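Local coordinates for protein putative tRNA synthase (Salmonella typhimurium, PDB 3DQQ) that probably phosphorylates 3-oxo-tetronate to 3-oxo-tetronate 4-phosphate at the expense of ATP, as a member of the four-carbon acid sugar kinase family, at residues V30-V35 / T39-C44; V47-K52 / V70-Q75. All blocks are in the same frame, centred on the assembly; numbering follows the deposited sequence.

In the fold
Interactions 1 and 2 lie side by side in the sugar-binding N-terminal domain, their centres about 8 Å apart. Strands 29-33 and 46-50 are parallel neighbours: Ile32 N to Val48 O at 3.0 Å, a probable hydrogen bond, joins them, and Asp34 N, just past the first, probably bonds to Ser50 O at 2.9 Å. In interaction 1 the loop between these strands folds back on the first; in interaction 2 helix 58-74 packs against the second. Ile32 of the first strand also touches Trp71 of the helix, and Gln40 N of the loop makes a weak hydrogen bond with Gln75 OE1. Both contacts lie away from the ATP site inferred around Ser259, Gly361-Thr364 and Gly404.

Interaction 1: V30-V35 / T39-C44; sequences VQINDV and TQPEGC
Val30 and Cys44 have the nearest CA atoms across the two segments, 6.2 Å apart, and no hydrogen bond joins strand residues 30-33 to the irregular chain of 39-44, which passes over one side of the strand. The contact is apolar and rests on Val30. With chi1 at 162°, Val30 CG1 stands opposite the backbone N and lies 4.0 Å from Pro41 CG, while Val30 CG2, turned to the backbone N side, packs on Cys44 SG at 3.6 Å and also reaches Pro41 CB. Cys44 CB already points at the strand, and a chi1 of 60° puts SG between the backbone N and the carbonyl carbon, against this methyl. Val30 and Pro41 approach at a slant; the end of Ile32 instead reaches toward the proline ring, Ile32 CD1 lying 4.1 Å from Pro41 CG, so the corner of the ring touches both branched residues.

The alternation of a beta strand accounts for this pattern: Val30 and Ile32 point toward the loop, while Gln31 and Asn33 occupy the other side, which helix 12-24 covers. The loop returns the chain to strand 46-50, the parallel neighbour of 29-33 in the alpha/beta core of the domain, without an intervening helix. On the helix side, Gln31 NE2 donates to Asn33 OD1 at 2.9 Å with an N-H...O angle of 157°, meeting a lone pair in the carbonyl plane and linking the two amides along the strand. Outside the segments, Leu393 packs on both Val30 and Pro41, and His378 of strand 376-382 touches Val30.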
ATOM      1  N   VAL A  30     -10.391  32.051  -2.790  1.00 33.26           N
ATOM      2  CA  VAL A  30     -10.810  31.323  -1.626  1.00 33.39           C
ATOM      3  C   VAL A  30     -11.278  29.935  -2.083  1.00 33.77           C
ATOM      4  O   VAL A  30     -11.918  29.835  -3.109  1.00 33.82           O
ATOM      5  CB  VAL A  30     -11.988  32.021  -0.985  1.00 33.52           C
ATOM      6  CG1 VAL A  30     -12.685  31.030  -0.062  1.00 34.00           C
ATOM      7  CG2 VAL A  30     -11.538  33.309  -0.300  1.00 31.21           C
ATOM      8  N   GLN A  31     -10.940  28.875  -1.352  1.00 33.97           N
ATOM      9  CA  GLN A  31     -11.557  27.572  -1.563  1.00 34.19           C
ATOM     10  C   GLN A  31     -12.579  27.372  -0.494  1.00 34.47           C
ATOM     11  O   GLN A  31     -12.281  27.616   0.658  1.00 35.15           O
ATOM     12  CB  GLN A  31     -10.535  26.461  -1.461  1.00 34.52           C
ATOM     13  CG  GLN A  31     -11.091  25.002  -1.534  1.00 34.32           C
ATOM     14  CD  GLN A  31      -9.946  23.954  -1.543  1.00 35.52           C
ATOM     15  OE1 GLN A  31      -8.821  24.271  -1.926  1.00 37.95           O
ATOM     16  NE2 GLN A  31     -10.237  22.717  -1.119  1.00 36.80           N
ATOM     17  N   ILE A  32     -13.780  26.928  -0.860  1.00 34.71           N
ATOM     18  CA  ILE A  32     -14.812  26.561   0.111  1.00 35.26           C
ATOM     19  C   ILE A  32     -15.096  25.083  -0.049  1.00 36.29           C
ATOM     20  O   ILE A  32     -15.308  24.639  -1.153  1.00 36.23           O
ATOM     21  CB  ILE A  32     -16.139  27.327  -0.102  1.00 34.43           C
ATOM     22  CG1 ILE A  32     -15.883  28.829  -0.037  1.00 34.00           C
ATOM     23  CG2 ILE A  32     -17.199  26.837   0.915  1.00 32.85           C
ATOM     24  CD1 ILE A  32     -17.125  29.746  -0.308  1.00 32.87           C
ATOM     25  N   ASN A  33     -15.149  24.324   1.042  1.00 38.16           N
ATOM     26  CA  ASN A  33     -15.440  22.877   0.940  1.00 39.31           C
ATOM     27  C   ASN A  33     -16.900  22.580   1.142  1.00 39.82           C
ATOM     28  O   ASN A  33     -17.507  23.095   2.039  1.00 40.17           O
ATOM     29  CB  ASN A  33     -14.541  22.110   1.877  1.00 39.61           C
ATOM     30  CG  ASN A  33     -13.071  22.417   1.592  1.00 43.91           C
ATOM     31  OD1 ASN A  33     -12.638  22.398   0.400  1.00 47.80           O
ATOM     32  ND2 ASN A  33     -12.312  22.794   2.645  1.00 47.31           N
ATOM     33  N   ASP A  34     -17.457  21.787   0.241  1.00 40.92           N
ATOM     34  CA  ASP A  34     -18.879  21.569   0.106  1.00 41.85           C
ATOM     35  C   ASP A  34     -19.595  22.797  -0.413  1.00 41.71           C
ATOM     36  O   ASP A  34     -19.039  23.890  -0.412  1.00 42.84           O
ATOM     37  CB  ASP A  34     -19.476  21.120   1.423  1.00 43.66           C
ATOM     38  CG  ASP A  34     -20.626  20.063   1.246  1.00 51.37           C
ATOM     39  OD1 ASP A  34     -21.200  19.881   0.094  1.00 56.62           O
ATOM     40  OD2 ASP A  34     -20.945  19.413   2.299  1.00 60.25           O
ATOM     41  N   VAL A  35     -20.831  22.627  -0.860  1.00 41.28           N
ATOM     42  CA  VAL A  35     -21.617  23.734  -1.374  1.00 41.17           C
ATOM     43  C   VAL A  35     -21.687  24.844  -0.372  1.00 41.90           C
ATOM     44  O   VAL A  35     -22.070  24.614   0.757  1.00 43.36           O
ATOM     45  CB  VAL A  35     -23.058  23.313  -1.676  1.00 40.89           C
ATOM     46  CG1 VAL A  35     -23.887  24.522  -2.111  1.00 40.06           C
ATOM     47  CG2 VAL A  35     -23.071  22.214  -2.707  1.00 39.43           C
ATOM     48  N   THR A  39     -22.001  33.663   2.001  1.00 47.67           N
ATOM     49  CA  THR A  39     -22.067  34.807   1.135  1.00 47.29           C
ATOM     50  C   THR A  39     -20.690  34.919   0.492  1.00 46.67           C
ATOM     51  O   THR A  39     -19.730  34.419   1.029  1.00 47.17           O
ATOM     52  CB  THR A  39     -22.349  36.063   1.996  1.00 48.43           C
ATOM     53  OG1 THR A  39     -21.921  37.235   1.281  1.00 49.98           O
ATOM     54  CG2 THR A  39     -21.639  35.982   3.448  1.00 47.78           C
ATOM     55  N   GLN A  40     -20.536  35.556  -0.647  1.00 45.74           N
ATOM     56  CA  GLN A  40     -19.217  35.484  -1.280  1.00 45.59           C
ATOM     57  C   GLN A  40     -18.189  36.023  -0.308  1.00 44.98           C
ATOM     58  O   GLN A  40     -18.342  37.104   0.165  1.00 45.22           O
ATOM     59  CB  GLN A  40     -19.160  36.299  -2.563  1.00 45.31           C
ATOM     60  CG  GLN A  40     -17.865  36.146  -3.291  1.00 44.65           C
ATOM     61  CD  GLN A  40     -17.671  37.141  -4.396  1.00 45.56           C
ATOM     62  OE1 GLN A  40     -18.618  37.798  -4.894  1.00 45.10           O
ATOM     63  NE2 GLN A  40     -16.423  37.268  -4.805  1.00 45.55           N
ATOM     64  N   PRO A  41     -17.135  35.277  -0.017  1.00 44.86           N
ATOM     65  CA  PRO A  41     -16.129  35.814   0.857  1.00 45.13           C
ATOM     66  C   PRO A  41     -15.481  37.035   0.318  1.00 45.38           C
ATOM     67  O   PRO A  41     -15.435  37.227  -0.862  1.00 45.47           O
ATOM     68  CB  PRO A  41     -15.068  34.723   0.915  1.00 45.09           C
ATOM     69  CG  PRO A  41     -15.736  33.531   0.547  1.00 45.82           C
ATOM     70  CD  PRO A  41     -16.801  33.921  -0.439  1.00 45.27           C
ATOM     71  N   GLU A  42     -14.961  37.846   1.214  1.00 46.27           N
ATOM     72  CA  GLU A  42     -14.170  38.995   0.853  1.00 47.39           C
ATOM     73  C   GLU A  42     -12.802  38.579   0.378  1.00 45.99           C
ATOM     74  O   GLU A  42     -12.396  37.422   0.521  1.00 46.96           O
ATOM     75  CB  GLU A  42     -14.054  39.912   2.051  1.00 47.44           C
ATOM     76  CG  GLU A  42     -15.447  40.377   2.485  1.00 51.17           C
ATOM     77  CD  GLU A  42     -15.450  41.567   3.441  1.00 52.84           C
ATOM     78  OE1 GLU A  42     -15.371  41.305   4.686  1.00 60.62           O
ATOM     79  OE2 GLU A  42     -15.561  42.738   2.946  1.00 58.90           O
ATOM     80  N   GLY A  43     -12.131  39.513  -0.270  1.00 44.58           N
ATOM     81  CA  GLY A  43     -10.731  39.385  -0.591  1.00 43.28           C
ATOM     82  C   GLY A  43     -10.311  38.414  -1.667  1.00 43.32           C
ATOM     83  O   GLY A  43      -9.120  38.050  -1.692  1.00 43.81           O
ATOM     84  N   CYS A  44     -11.229  38.010  -2.562  1.00 42.23           N
ATOM     85  CA  CYS A  44     -10.857  37.152  -3.698  1.00 41.42           C
ATOM     86  C   CYS A  44     -11.622  37.385  -4.999  1.00 40.11           C
ATOM     87  O   CYS A  44     -12.738  37.855  -4.987  1.00 38.56           O
ATOM     88  CB  CYS A  44     -11.077  35.717  -3.316  1.00 41.99           C
ATOM     89  SG  CYS A  44     -12.798  35.406  -2.900  1.00 44.40           S
TER

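Interaction 2: V47-K52 / V70-Q75; sequences VVISLK and VWLKKQ
Trp71 and Leu72 of helix 58-74 meet Val47 and Ile49 of strand 46-50 in two differently oriented pairs, all four residues buried. Val47 and Trp71 cross at about a right angle: Val47 CG1 comes within 4.1 Å of Trp71 CZ3, on the six-membered part of the indole, and its approach is oblique to the ring. Ile49 and Leu72 are set tip to tip, with Ile49 CD1 placed 3.7 Å from Leu72 CG and 3.9 Å from Leu72 CD2. The same methyl, Ile49 CD1, also reaches Trp71 CE3 at 4.0 Å, again obliquely, so one methyl touches both the indole and the leucine fork. Ile49 extends this methyl with CG1 opposite the carbonyl carbon (chi1 -62°), whereas in Trp71 the indole is swung away from the backbone N (chi1 -175°), out toward the strand.

The indole has further neighbours. Gln75 CG lies 3.5 Å above one face of the Trp71 ring, offset toward the rim, and Trp71 NE1 hydrogen-bonds to Gly38 O, tying the helix to the loop after strand 29-33. Separately, Gln75 NE2 makes a weak hydrogen bond, 3.3 Å long, to the backbone carbonyl Trp71 O.

Measured on the short segments, the axes of the strand and helix approach to 11.0 Å and run nearly antiparallel, at 163°. Val48, between the two contact residues, points to the other side of the strand, where helix 12-24 packs. Helices thus cover both faces of a parallel strand array, the layered alpha/beta architecture of this sugar-binding domain.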
ATOM      1  N   VAL A  47     -13.549  31.802  -6.677  1.00 33.27           N
ATOM      2  CA  VAL A  47     -13.910  30.874  -5.642  1.00 32.72           C
ATOM      3  C   VAL A  47     -13.838  29.460  -6.195  1.00 31.93           C
ATOM      4  O   VAL A  47     -14.385  29.195  -7.234  1.00 32.49           O
ATOM      5  CB  VAL A  47     -15.313  31.143  -5.087  1.00 32.16           C
ATOM      6  CG1 VAL A  47     -15.655  30.116  -4.006  1.00 31.80           C
ATOM      7  CG2 VAL A  47     -15.377  32.504  -4.510  1.00 30.26           C
ATOM      8  N   VAL A  48     -13.164  28.559  -5.500  1.00 31.55           N
ATOM      9  CA  VAL A  48     -13.115  27.175  -5.923  1.00 31.56           C
ATOM     10  C   VAL A  48     -13.952  26.397  -4.926  1.00 32.03           C
ATOM     11  O   VAL A  48     -13.620  26.350  -3.759  1.00 32.11           O
ATOM     12  CB  VAL A  48     -11.676  26.646  -5.938  1.00 31.06           C
ATOM     13  CG1 VAL A  48     -11.681  25.167  -6.222  1.00 28.15           C
ATOM     14  CG2 VAL A  48     -10.836  27.445  -6.930  1.00 28.15           C
ATOM     15  N   ILE A  49     -15.070  25.836  -5.376  1.00 32.35           N
ATOM     16  CA  ILE A  49     -15.896  24.980  -4.538  1.00 32.79           C
ATOM     17  C   ILE A  49     -15.458  23.530  -4.703  1.00 33.67           C
ATOM     18  O   ILE A  49     -15.465  22.985  -5.808  1.00 33.62           O
ATOM     19  CB  ILE A  49     -17.375  25.081  -4.922  1.00 32.53           C
ATOM     20  CG1 ILE A  49     -17.886  26.505  -4.713  1.00 32.09           C
ATOM     21  CG2 ILE A  49     -18.211  24.060  -4.132  1.00 31.83           C
ATOM     22  CD1 ILE A  49     -19.085  26.820  -5.564  1.00 32.38           C
ATOM     23  N   SER A  50     -15.095  22.899  -3.593  1.00 35.12           N
ATOM     24  CA  SER A  50     -14.657  21.490  -3.567  1.00 36.16           C
ATOM     25  C   SER A  50     -15.763  20.504  -3.185  1.00 35.99           C
ATOM     26  O   SER A  50     -16.302  20.606  -2.132  1.00 35.79           O
ATOM     27  CB  SER A  50     -13.553  21.348  -2.533  1.00 36.89           C
ATOM     28  OG  SER A  50     -12.858  20.151  -2.802  1.00 40.74           O
ATOM     29  N   LEU A  51     -16.057  19.550  -4.047  1.00 36.50           N
ATOM     30  CA  LEU A  51     -17.080  18.547  -3.841  1.00 37.15           C
ATOM     31  C   LEU A  51     -16.450  17.153  -3.823  1.00 38.17           C
ATOM     32  O   LEU A  51     -15.321  16.983  -4.253  1.00 37.68           O
ATOM     33  CB  LEU A  51     -18.065  18.605  -4.988  1.00 36.23           C
ATOM     34  CG  LEU A  51     -18.799  19.940  -5.181  1.00 34.85           C
ATOM     35  CD1 LEU A  51     -19.767  19.908  -6.424  1.00 30.04           C
ATOM     36  CD2 LEU A  51     -19.536  20.334  -3.910  1.00 30.28           C
ATOM     37  N   LYS A  52     -17.176  16.160  -3.310  1.00 40.17           N
ATOM     38  CA  LYS A  52     -16.737  14.754  -3.409  1.00 42.16           C
ATOM     39  C   LYS A  52     -17.547  14.027  -4.476  1.00 41.88           C
ATOM     40  O   LYS A  52     -18.323  13.137  -4.194  1.00 42.08           O
ATOM     41  CB  LYS A  52     -16.819  14.038  -2.068  1.00 43.02           C
ATOM     42  CG  LYS A  52     -15.968  14.790  -0.988  1.00 46.89           C
ATOM     43  CD  LYS A  52     -15.992  14.105   0.417  1.00 47.74           C
ATOM     44  CE  LYS A  52     -15.510  15.048   1.534  1.00 50.59           C
ATOM     45  NZ  LYS A  52     -16.603  15.223   2.587  1.00 54.80           N
ATOM     46  N   VAL A  70     -25.882  27.140  -8.441  1.00 30.60           N
ATOM     47  CA  VAL A  70     -26.904  28.064  -7.965  1.00 28.91           C
ATOM     48  C   VAL A  70     -26.263  29.077  -7.070  1.00 29.96           C
ATOM     49  O   VAL A  70     -26.558  30.253  -7.150  1.00 30.93           O
ATOM     50  CB  VAL A  70     -28.075  27.389  -7.204  1.00 28.74           C
ATOM     51  CG1 VAL A  70     -28.875  28.463  -6.356  1.00 23.89           C
ATOM     52  CG2 VAL A  70     -29.035  26.659  -8.177  1.00 22.71           C
ATOM     53  N   TRP A  71     -25.353  28.645  -6.235  1.00 30.59           N
ATOM     54  CA  TRP A  71     -24.678  29.597  -5.394  1.00 32.03           C
ATOM     55  C   TRP A  71     -23.770  30.561  -6.167  1.00 32.39           C
ATOM     56  O   TRP A  71     -23.801  31.750  -5.927  1.00 32.28           O
ATOM     57  CB  TRP A  71     -23.869  28.864  -4.357  1.00 32.64           C
ATOM     58  CG  TRP A  71     -23.215  29.752  -3.356  1.00 33.55           C
ATOM     59  CD1 TRP A  71     -23.733  30.180  -2.197  1.00 32.91           C
ATOM     60  CD2 TRP A  71     -21.898  30.294  -3.440  1.00 34.69           C
ATOM     61  NE1 TRP A  71     -22.818  30.959  -1.525  1.00 34.57           N
ATOM     62  CE2 TRP A  71     -21.686  31.056  -2.290  1.00 35.40           C
ATOM     63  CE3 TRP A  71     -20.888  30.231  -4.395  1.00 34.18           C
ATOM     64  CZ2 TRP A  71     -20.503  31.729  -2.056  1.00 34.64           C
ATOM     65  CZ3 TRP A  71     -19.701  30.900  -4.156  1.00 33.29           C
ATOM     66  CH2 TRP A  71     -19.521  31.631  -3.006  1.00 33.77           C
ATOM     67  N   LEU A  72     -22.946  30.045  -7.062  1.00 32.87           N
ATOM     68  CA  LEU A  72     -22.055  30.881  -7.842  1.00 33.68           C
ATOM     69  C   LEU A  72     -22.857  31.918  -8.619  1.00 34.68           C
ATOM     70  O   LEU A  72     -22.470  33.072  -8.696  1.00 34.09           O
ATOM     71  CB  LEU A  72     -21.247  30.043  -8.822  1.00 33.03           C
ATOM     72  CG  LEU A  72     -20.126  29.185  -8.253  1.00 32.25           C
ATOM     73  CD1 LEU A  72     -19.519  28.247  -9.346  1.00 29.69           C
ATOM     74  CD2 LEU A  72     -19.103  30.111  -7.621  1.00 28.81           C
ATOM     75  N   LYS A  73     -23.975  31.508  -9.201  1.00 36.17           N
ATOM     76  CA  LYS A  73     -24.804  32.449  -9.947  1.00 37.98           C
ATOM     77  C   LYS A  73     -25.366  33.534  -9.037  1.00 37.61           C
ATOM     78  O   LYS A  73     -25.437  34.665  -9.383  1.00 37.00           O
ATOM     79  CB  LYS A  73     -25.964  31.738 -10.612  1.00 38.38           C
ATOM     80  CG  LYS A  73     -25.680  31.225 -11.980  1.00 41.29           C
ATOM     81  CD  LYS A  73     -27.000  30.486 -12.488  1.00 43.12           C
ATOM     82  CE  LYS A  73     -27.139  30.384 -14.094  1.00 44.99           C
ATOM     83  NZ  LYS A  73     -27.625  29.014 -14.501  1.00 44.73           N
ATOM     84  N   LYS A  74     -25.762  33.159  -7.849  1.00 39.14           N
ATOM     85  CA  LYS A  74     -26.204  34.126  -6.865  1.00 39.39           C
ATOM     86  C   LYS A  74     -25.128  35.149  -6.524  1.00 38.18           C
ATOM     87  O   LYS A  74     -25.432  36.247  -6.251  1.00 37.61           O
ATOM     88  CB  LYS A  74     -26.616  33.361  -5.623  1.00 39.65           C
ATOM     89  CG  LYS A  74     -27.326  34.133  -4.550  1.00 42.32           C
ATOM     90  CD  LYS A  74     -28.037  33.136  -3.554  1.00 44.65           C
ATOM     91  CE  LYS A  74     -29.182  32.295  -4.353  1.00 50.83           C
ATOM     92  NZ  LYS A  74     -29.414  30.818  -3.955  1.00 51.31           N
ATOM     93  N   GLN A  75     -23.863  34.780  -6.529  1.00 38.15           N
ATOM     94  CA  GLN A  75     -22.819  35.741  -6.248  1.00 38.11           C
ATOM     95  C   GLN A  75     -22.408  36.525  -7.484  1.00 38.03           C
ATOM     96  O   GLN A  75     -21.511  37.357  -7.385  1.00 39.07           O
ATOM     97  CB  GLN A  75     -21.553  35.049  -5.713  1.00 38.21           C
ATOM     98  CG  GLN A  75     -21.751  34.074  -4.598  1.00 39.31           C
ATOM     99  CD  GLN A  75     -22.690  34.595  -3.591  1.00 40.50           C
ATOM    100  OE1 GLN A  75     -22.510  35.670  -3.086  1.00 40.22           O
ATOM    101  NE2 GLN A  75     -23.737  33.855  -3.326  1.00 45.59           N
TER